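Local structure of NOL1/NOP2/sun family protein (Enterococcus faecium, 3M4X) at residues Glu415-Val426 with Gly438-Phe448. The protein is a ribosomal RNA methyltransferase of the RsmB/RsmF family, probably transferring methyl groups to cytosines and gripping RNA in part through its PUA-like domain. Residues are numbered along the deposited sequence; the frame is centred on the assembly and turned at random.
Sequences ETFQRDGNQGWV and GKQVKGTVKNF
In the five-stranded mixed sheet of the PUA-like domain, residues 415-426 wrap around the beta hairpin of 438-448, pairing with one of its strands at each end. Phe417 O accepts Val445 N on one flank; on the other, Val426 and Gly438 exchange two backbone bonds. At this second ladder's loop end Gln423 and Gly424 both face Gln440, a classic beta bulge. Buried Gln440 fills the bend. With CG anti to the backbone N (chi1 -178°) and the chain extended, its amide reaches across the loop: NE2 donates to Arg419 O at 3.0 Å, and OE1 takes Gln423 N at 2.9 Å from above the carbonyl plane. Asn422 OD1 receives Lys442 N (2.8 Å), tying the loop to the hairpin turn. Val445 sets CB over one face of the Phe417 ring, toward its rim, CG2 near CE1. On the sheet's other face, Lys439 lays CG over the six-membered ring of Trp425, 4.0 Å from its centroid, and that ring's edge meets the Phe448 face in a T-shaped pair (planes at 63°). Phe417 and Val445 pack on strand 400-403; Arg419 bonds Pro402 O and salt-bridges Glu407 of helix 405-413; Trp425 and Phe448 rest against Glu383 of strand 381-384.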
ATOM      1  N   GLU A 415      27.760   3.314  -9.270  1.00 52.55           N
ATOM      2  CA  GLU A 415      28.914   3.919  -9.912  1.00 55.46           C
ATOM      3  C   GLU A 415      28.658   5.335 -10.416  1.00 60.36           C
ATOM      4  O   GLU A 415      27.538   5.694 -10.795  1.00 58.34           O
ATOM      5  CB  GLU A 415      29.408   3.034 -11.052  1.00 63.58           C
ATOM      6  CG  GLU A 415      30.018   1.724 -10.565  1.00 76.29           C
ATOM      7  CD  GLU A 415      30.255   0.740 -11.689  1.00 85.31           C
ATOM      8  OE1 GLU A 415      29.412   0.686 -12.611  1.00 85.02           O
ATOM      9  OE2 GLU A 415      31.278   0.016 -11.648  1.00 90.74           O
ATOM     10  N   THR A 416      29.713   6.138 -10.404  1.00 55.56           N
ATOM     11  CA  THR A 416      29.663   7.460 -10.991  1.00 50.33           C
ATOM     12  C   THR A 416      29.612   7.285 -12.502  1.00 44.22           C
ATOM     13  O   THR A 416      30.011   6.249 -13.017  1.00 48.30           O
ATOM     14  CB  THR A 416      30.914   8.276 -10.615  1.00 47.71           C
ATOM     15  OG1 THR A 416      32.014   7.890 -11.446  1.00 49.70           O
ATOM     16  CG2 THR A 416      31.292   8.046  -9.160  1.00 47.32           C
ATOM     17  N   PHE A 417      29.073   8.275 -13.202  1.00 38.77           N
ATOM     18  CA  PHE A 417      29.216   8.357 -14.652  1.00 44.27           C
ATOM     19  C   PHE A 417      29.596   9.792 -15.012  1.00 46.86           C
ATOM     20  O   PHE A 417      29.629  10.669 -14.141  1.00 45.13           O
ATOM     21  CB  PHE A 417      27.956   7.887 -15.392  1.00 44.41           C
ATOM     22  CG  PHE A 417      26.722   8.708 -15.098  1.00 43.35           C
ATOM     23  CD1 PHE A 417      26.307   9.698 -15.972  1.00 38.00           C
ATOM     24  CD2 PHE A 417      25.961   8.464 -13.961  1.00 42.32           C
ATOM     25  CE1 PHE A 417      25.174  10.448 -15.708  1.00 39.73           C
ATOM     26  CE2 PHE A 417      24.824   9.208 -13.696  1.00 37.30           C
ATOM     27  CZ  PHE A 417      24.434  10.205 -14.569  1.00 36.46           C
ATOM     28  N   GLN A 418      29.891  10.037 -16.278  1.00 47.71           N
ATOM     29  CA  GLN A 418      30.458  11.326 -16.664  1.00 50.83           C
ATOM     30  C   GLN A 418      29.460  12.203 -17.409  1.00 49.15           C
ATOM     31  O   GLN A 418      28.769  11.745 -18.316  1.00 49.18           O
ATOM     32  CB  GLN A 418      31.716  11.114 -17.514  1.00 59.82           C
ATOM     33  CG  GLN A 418      32.345  12.400 -18.037  1.00 77.79           C
ATOM     34  CD  GLN A 418      33.086  12.196 -19.349  1.00 87.59           C
ATOM     35  OE1 GLN A 418      33.857  13.057 -19.786  1.00 90.24           O
ATOM     36  NE2 GLN A 418      32.852  11.050 -19.987  1.00 89.45           N
ATOM     37  N   ARG A 419      29.383  13.470 -17.016  1.00 44.51           N
ATOM     38  CA  ARG A 419      28.561  14.439 -17.728  1.00 45.12           C
ATOM     39  C   ARG A 419      29.127  15.852 -17.557  1.00 47.87           C
ATOM     40  O   ARG A 419      29.237  16.368 -16.438  1.00 48.49           O
ATOM     41  CB  ARG A 419      27.093  14.388 -17.261  1.00 41.30           C
ATOM     42  CG  ARG A 419      26.186  15.332 -18.053  1.00 41.29           C
ATOM     43  CD  ARG A 419      25.885  14.790 -19.449  1.00 42.64           C
ATOM     44  NE  ARG A 419      24.696  13.936 -19.422  1.00 54.39           N
ATOM     45  CZ  ARG A 419      24.705  12.621 -19.221  1.00 54.17           C
ATOM     46  NH1 ARG A 419      25.849  11.978 -19.046  1.00 56.57           N
ATOM     47  NH2 ARG A 419      23.564  11.945 -19.207  1.00 49.07           N
ATOM     48  N   ASP A 420      29.485  16.474 -18.668  1.00 46.57           N
ATOM     49  CA  ASP A 420      30.083  17.799 -18.620  1.00 50.56           C
ATOM     50  C   ASP A 420      29.213  18.787 -17.855  1.00 50.39           C
ATOM     51  O   ASP A 420      28.010  18.897 -18.114  1.00 49.65           O
ATOM     52  CB  ASP A 420      30.330  18.313 -20.032  1.00 56.08           C
ATOM     53  CG  ASP A 420      31.528  17.660 -20.683  1.00 57.86           C
ATOM     54  OD1 ASP A 420      32.095  16.722 -20.079  1.00 54.27           O
ATOM     55  OD2 ASP A 420      31.902  18.095 -21.795  1.00 64.27           O
ATOM     56  N   GLY A 421      29.828  19.498 -16.914  1.00 45.69           N
ATOM     57  CA  GLY A 421      29.137  20.511 -16.135  1.00 45.03           C
ATOM     58  C   GLY A 421      29.410  20.416 -14.642  1.00 43.29           C
ATOM     59  O   GLY A 421      30.074  19.471 -14.176  1.00 41.00           O
ATOM     60  N   ASN A 422      28.870  21.378 -13.894  1.00 39.73           N
ATOM     61  CA  ASN A 422      29.156  21.529 -12.461  1.00 45.18           C
ATOM     62  C   ASN A 422      27.926  22.007 -11.680  1.00 45.65           C
ATOM     63  O   ASN A 422      28.011  22.898 -10.829  1.00 43.43           O
ATOM     64  CB  ASN A 422      30.317  22.516 -12.242  1.00 38.40           C
ATOM     65  CG  ASN A 422      30.898  22.430 -10.841  1.00 46.11           C
ATOM     66  OD1 ASN A 422      31.056  21.335 -10.291  1.00 43.05           O
ATOM     67  ND2 ASN A 422      31.209  23.587 -10.250  1.00 46.00           N
ATOM     68  N   GLN A 423      26.789  21.386 -11.956  1.00 45.74           N
ATOM     69  CA  GLN A 423      25.499  21.924 -11.549  1.00 40.85           C
ATOM     70  C   GLN A 423      25.081  21.548 -10.118  1.00 39.48           C
ATOM     71  O   GLN A 423      24.101  22.070  -9.600  1.00 42.89           O
ATOM     72  CB  GLN A 423      24.446  21.501 -12.581  1.00 43.15           C
ATOM     73  CG  GLN A 423      23.178  22.315 -12.590  1.00 54.27           C
ATOM     74  CD  GLN A 423      23.423  23.816 -12.697  1.00 53.82           C
ATOM     75  OE1 GLN A 423      24.331  24.276 -13.399  1.00 55.41           O
ATOM     76  NE2 GLN A 423      22.601  24.582 -11.998  1.00 51.81           N
ATOM     77  N   GLY A 424      25.829  20.668  -9.463  1.00 38.29           N
ATOM     78  CA  GLY A 424      25.474  20.283  -8.105  1.00 37.14           C
ATOM     79  C   GLY A 424      24.343  19.258  -8.080  1.00 42.06           C
ATOM     80  O   GLY A 424      24.296  18.358  -8.926  1.00 39.84           O
ATOM     81  N   TRP A 425      23.435  19.389  -7.114  1.00 39.42           N
ATOM     82  CA  TRP A 425      22.331  18.438  -6.942  1.00 35.86           C
ATOM     83  C   TRP A 425      21.417  18.404  -8.145  1.00 34.02           C
ATOM     84  O   TRP A 425      20.864  19.422  -8.538  1.00 38.30           O
ATOM     85  CB  TRP A 425      21.517  18.764  -5.689  1.00 36.43           C
ATOM     86  CG  TRP A 425      22.318  18.588  -4.473  1.00 38.41           C
ATOM     87  CD1 TRP A 425      22.808  19.569  -3.652  1.00 36.31           C
ATOM     88  CD2 TRP A 425      22.781  17.346  -3.940  1.00 38.67           C
ATOM     89  NE1 TRP A 425      23.536  19.006  -2.632  1.00 36.87           N
ATOM     90  CE2 TRP A 425      23.533  17.641  -2.787  1.00 36.91           C
ATOM     91  CE3 TRP A 425      22.623  16.009  -4.323  1.00 42.91           C
ATOM     92  CZ2 TRP A 425      24.125  16.647  -2.012  1.00 39.60           C
ATOM     93  CZ3 TRP A 425      23.207  15.024  -3.550  1.00 40.19           C
ATOM     94  CH2 TRP A 425      23.952  15.349  -2.413  1.00 44.44           C
ATOM     95  N   VAL A 426      21.265  17.228  -8.742  1.00 33.61           N
ATOM     96  CA  VAL A 426      20.437  17.105  -9.931  1.00 31.22           C
ATOM     97  C   VAL A 426      19.564  15.877  -9.828  1.00 35.16           C
ATOM     98  O   VAL A 426      19.991  14.847  -9.298  1.00 31.63           O
ATOM     99  CB  VAL A 426      21.289  17.033 -11.225  1.00 32.20           C
ATOM    100  CG1 VAL A 426      22.017  18.353 -11.456  1.00 31.45           C
ATOM    101  CG2 VAL A 426      22.280  15.866 -11.170  1.00 23.78           C
ATOM    102  N   GLY A 438      21.599  12.695  -8.333  1.00 36.29           N
ATOM    103  CA  GLY A 438      23.038  12.684  -8.491  1.00 36.07           C
ATOM    104  C   GLY A 438      23.566  14.039  -8.058  1.00 40.68           C
ATOM    105  O   GLY A 438      22.793  14.974  -7.845  1.00 38.62           O
ATOM    106  N   LYS A 439      24.879  14.158  -7.912  1.00 42.17           N
ATOM    107  CA  LYS A 439      25.463  15.460  -7.656  1.00 38.28           C
ATOM    108  C   LYS A 439      26.601  15.721  -8.642  1.00 40.11           C
ATOM    109  O   LYS A 439      27.697  15.177  -8.518  1.00 43.32           O
ATOM    110  CB  LYS A 439      25.928  15.597  -6.201  1.00 39.05           C
ATOM    111  CG  LYS A 439      26.230  17.050  -5.809  1.00 37.74           C
ATOM    112  CD  LYS A 439      27.030  17.138  -4.528  1.00 39.31           C
ATOM    113  CE  LYS A 439      27.260  18.575  -4.143  1.00 48.73           C
ATOM    114  NZ  LYS A 439      28.098  18.686  -2.926  1.00 59.37           N
ATOM    115  N   GLN A 440      26.321  16.556  -9.630  1.00 33.38           N
ATOM    116  CA  GLN A 440      27.277  16.823 -10.680  1.00 37.18           C
ATOM    117  C   GLN A 440      28.381  17.776 -10.208  1.00 47.11           C
ATOM    118  O   GLN A 440      28.153  18.970 -10.002  1.00 50.60           O
ATOM    119  CB  GLN A 440      26.566  17.382 -11.900  1.00 28.97           C
ATOM    120  CG  GLN A 440      27.489  17.659 -13.078  1.00 29.65           C
ATOM    121  CD  GLN A 440      26.779  18.427 -14.151  1.00 34.77           C
ATOM    122  OE1 GLN A 440      26.008  19.345 -13.855  1.00 36.84           O
ATOM    123  NE2 GLN A 440      27.017  18.060 -15.406  1.00 42.53           N
ATOM    124  N   VAL A 441      29.574  17.221 -10.034  1.00 47.40           N
ATOM    125  CA  VAL A 441      30.702  17.957  -9.499  1.00 50.86           C
ATOM    126  C   VAL A 441      31.889  17.851 -10.448  1.00 51.74           C
ATOM    127  O   VAL A 441      32.571  16.825 -10.491  1.00 56.76           O
ATOM    128  CB  VAL A 441      31.122  17.414  -8.117  1.00 50.84           C
ATOM    129  CG1 VAL A 441      32.188  18.327  -7.490  1.00 45.46           C
ATOM    130  CG2 VAL A 441      29.920  17.295  -7.208  1.00 48.27           C
ATOM    131  N   LYS A 442      32.109  18.903 -11.230  1.00 49.86           N
ATOM    132  CA  LYS A 442      33.265  18.980 -12.116  1.00 57.74           C
ATOM    133  C   LYS A 442      33.290  17.892 -13.201  1.00 59.10           C
ATOM    134  O   LYS A 442      34.329  17.267 -13.449  1.00 54.26           O
ATOM    135  CB  LYS A 442      34.557  18.951 -11.293  1.00 66.10           C
ATOM    136  CG  LYS A 442      35.438  20.178 -11.447  1.00 76.45           C
ATOM    137  CD  LYS A 442      35.041  21.306 -10.503  1.00 83.17           C
ATOM    138  CE  LYS A 442      36.066  22.438 -10.569  1.00 89.54           C
ATOM    139  NZ  LYS A 442      35.796  23.570  -9.631  1.00 89.90           N
ATOM    140  N   GLY A 443      32.146  17.673 -13.850  1.00 53.80           N
ATOM    141  CA  GLY A 443      32.101  16.845 -15.045  1.00 50.82           C
ATOM    142  C   GLY A 443      31.764  15.389 -14.786  1.00 53.75           C
ATOM    143  O   GLY A 443      31.582  14.606 -15.718  1.00 59.94           O
ATOM    144  N   THR A 444      31.709  15.009 -13.518  1.00 45.56           N
ATOM    145  CA  THR A 444      31.292  13.664 -13.179  1.00 48.37           C
ATOM    146  C   THR A 444      30.119  13.704 -12.203  1.00 48.36           C
ATOM    147  O   THR A 444      30.138  14.449 -11.222  1.00 52.25           O
ATOM    148  CB  THR A 444      32.430  12.831 -12.566  1.00 56.84           C
ATOM    149  OG1 THR A 444      32.499  13.073 -11.156  1.00 59.80           O
ATOM    150  CG2 THR A 444      33.767  13.149 -13.230  1.00 57.59           C
ATOM    151  N   VAL A 445      29.099  12.903 -12.486  1.00 43.03           N
ATOM    152  CA  VAL A 445      27.937  12.783 -11.612  1.00 41.06           C
ATOM    153  C   VAL A 445      28.217  11.815 -10.462  1.00 42.40           C
ATOM    154  O   VAL A 445      28.415  10.621 -10.680  1.00 40.71           O
ATOM    155  CB  VAL A 445      26.710  12.314 -12.415  1.00 41.10           C
ATOM    156  CG1 VAL A 445      25.475  12.245 -11.536  1.00 38.95           C
ATOM    157  CG2 VAL A 445      26.478  13.248 -13.589  1.00 32.86           C
ATOM    158  N   LYS A 446      28.232  12.336  -9.238  1.00 40.12           N
ATOM    159  CA  LYS A 446      28.477  11.518  -8.058  1.00 38.05           C
ATOM    160  C   LYS A 446      27.209  10.793  -7.620  1.00 41.99           C
ATOM    161  O   LYS A 446      26.099  11.276  -7.834  1.00 39.57           O
ATOM    162  CB  LYS A 446      29.034  12.361  -6.909  1.00 43.37           C
ATOM    163  CG  LYS A 446      30.424  12.922  -7.181  1.00 54.01           C
ATOM    164  CD  LYS A 446      31.068  13.436  -5.904  1.00 60.47           C
ATOM    165  CE  LYS A 446      32.582  13.331  -5.987  1.00 64.84           C
ATOM    166  NZ  LYS A 446      33.185  13.226  -4.633  1.00 67.80           N
ATOM    167  N   ASN A 447      27.388   9.642  -6.983  1.00 45.72           N
ATOM    168  CA  ASN A 447      26.293   8.699  -6.822  1.00 43.83           C
ATOM    169  C   ASN A 447      25.548   8.768  -5.497  1.00 42.22           C
ATOM    170  O   ASN A 447      26.134   8.584  -4.428  1.00 40.02           O
ATOM    171  CB  ASN A 447      26.783   7.273  -7.065  1.00 42.74           C
ATOM    172  CG  ASN A 447      25.655   6.275  -7.032  1.00 40.62           C
ATOM    173  OD1 ASN A 447      25.032   6.069  -5.996  1.00 45.92           O
ATOM    174  ND2 ASN A 447      25.363   5.675  -8.173  1.00 35.83           N
ATOM    175  N   PHE A 448      24.246   9.020  -5.580  1.00 36.53           N
ATOM    176  CA  PHE A 448      23.410   9.016  -4.391  1.00 43.35           C
ATOM    177  C   PHE A 448      22.239   8.045  -4.453  1.00 42.21           C
ATOM    178  O   PHE A 448      21.198   8.248  -3.815  1.00 40.30           O
ATOM    179  CB  PHE A 448      22.994  10.437  -4.022  1.00 45.07           C
ATOM    180  CG  PHE A 448      24.125  11.222  -3.449  1.00 47.90           C
ATOM    181  CD1 PHE A 448      25.012  11.881  -4.275  1.00 41.97           C
ATOM    182  CD2 PHE A 448      24.354  11.229  -2.088  1.00 47.51           C
ATOM    183  CE1 PHE A 448      26.079  12.565  -3.755  1.00 45.15           C
ATOM    184  CE2 PHE A 448      25.428  11.919  -1.559  1.00 44.30           C
ATOM    185  CZ  PHE A 448      26.289  12.588  -2.397  1.00 44.85           C
TER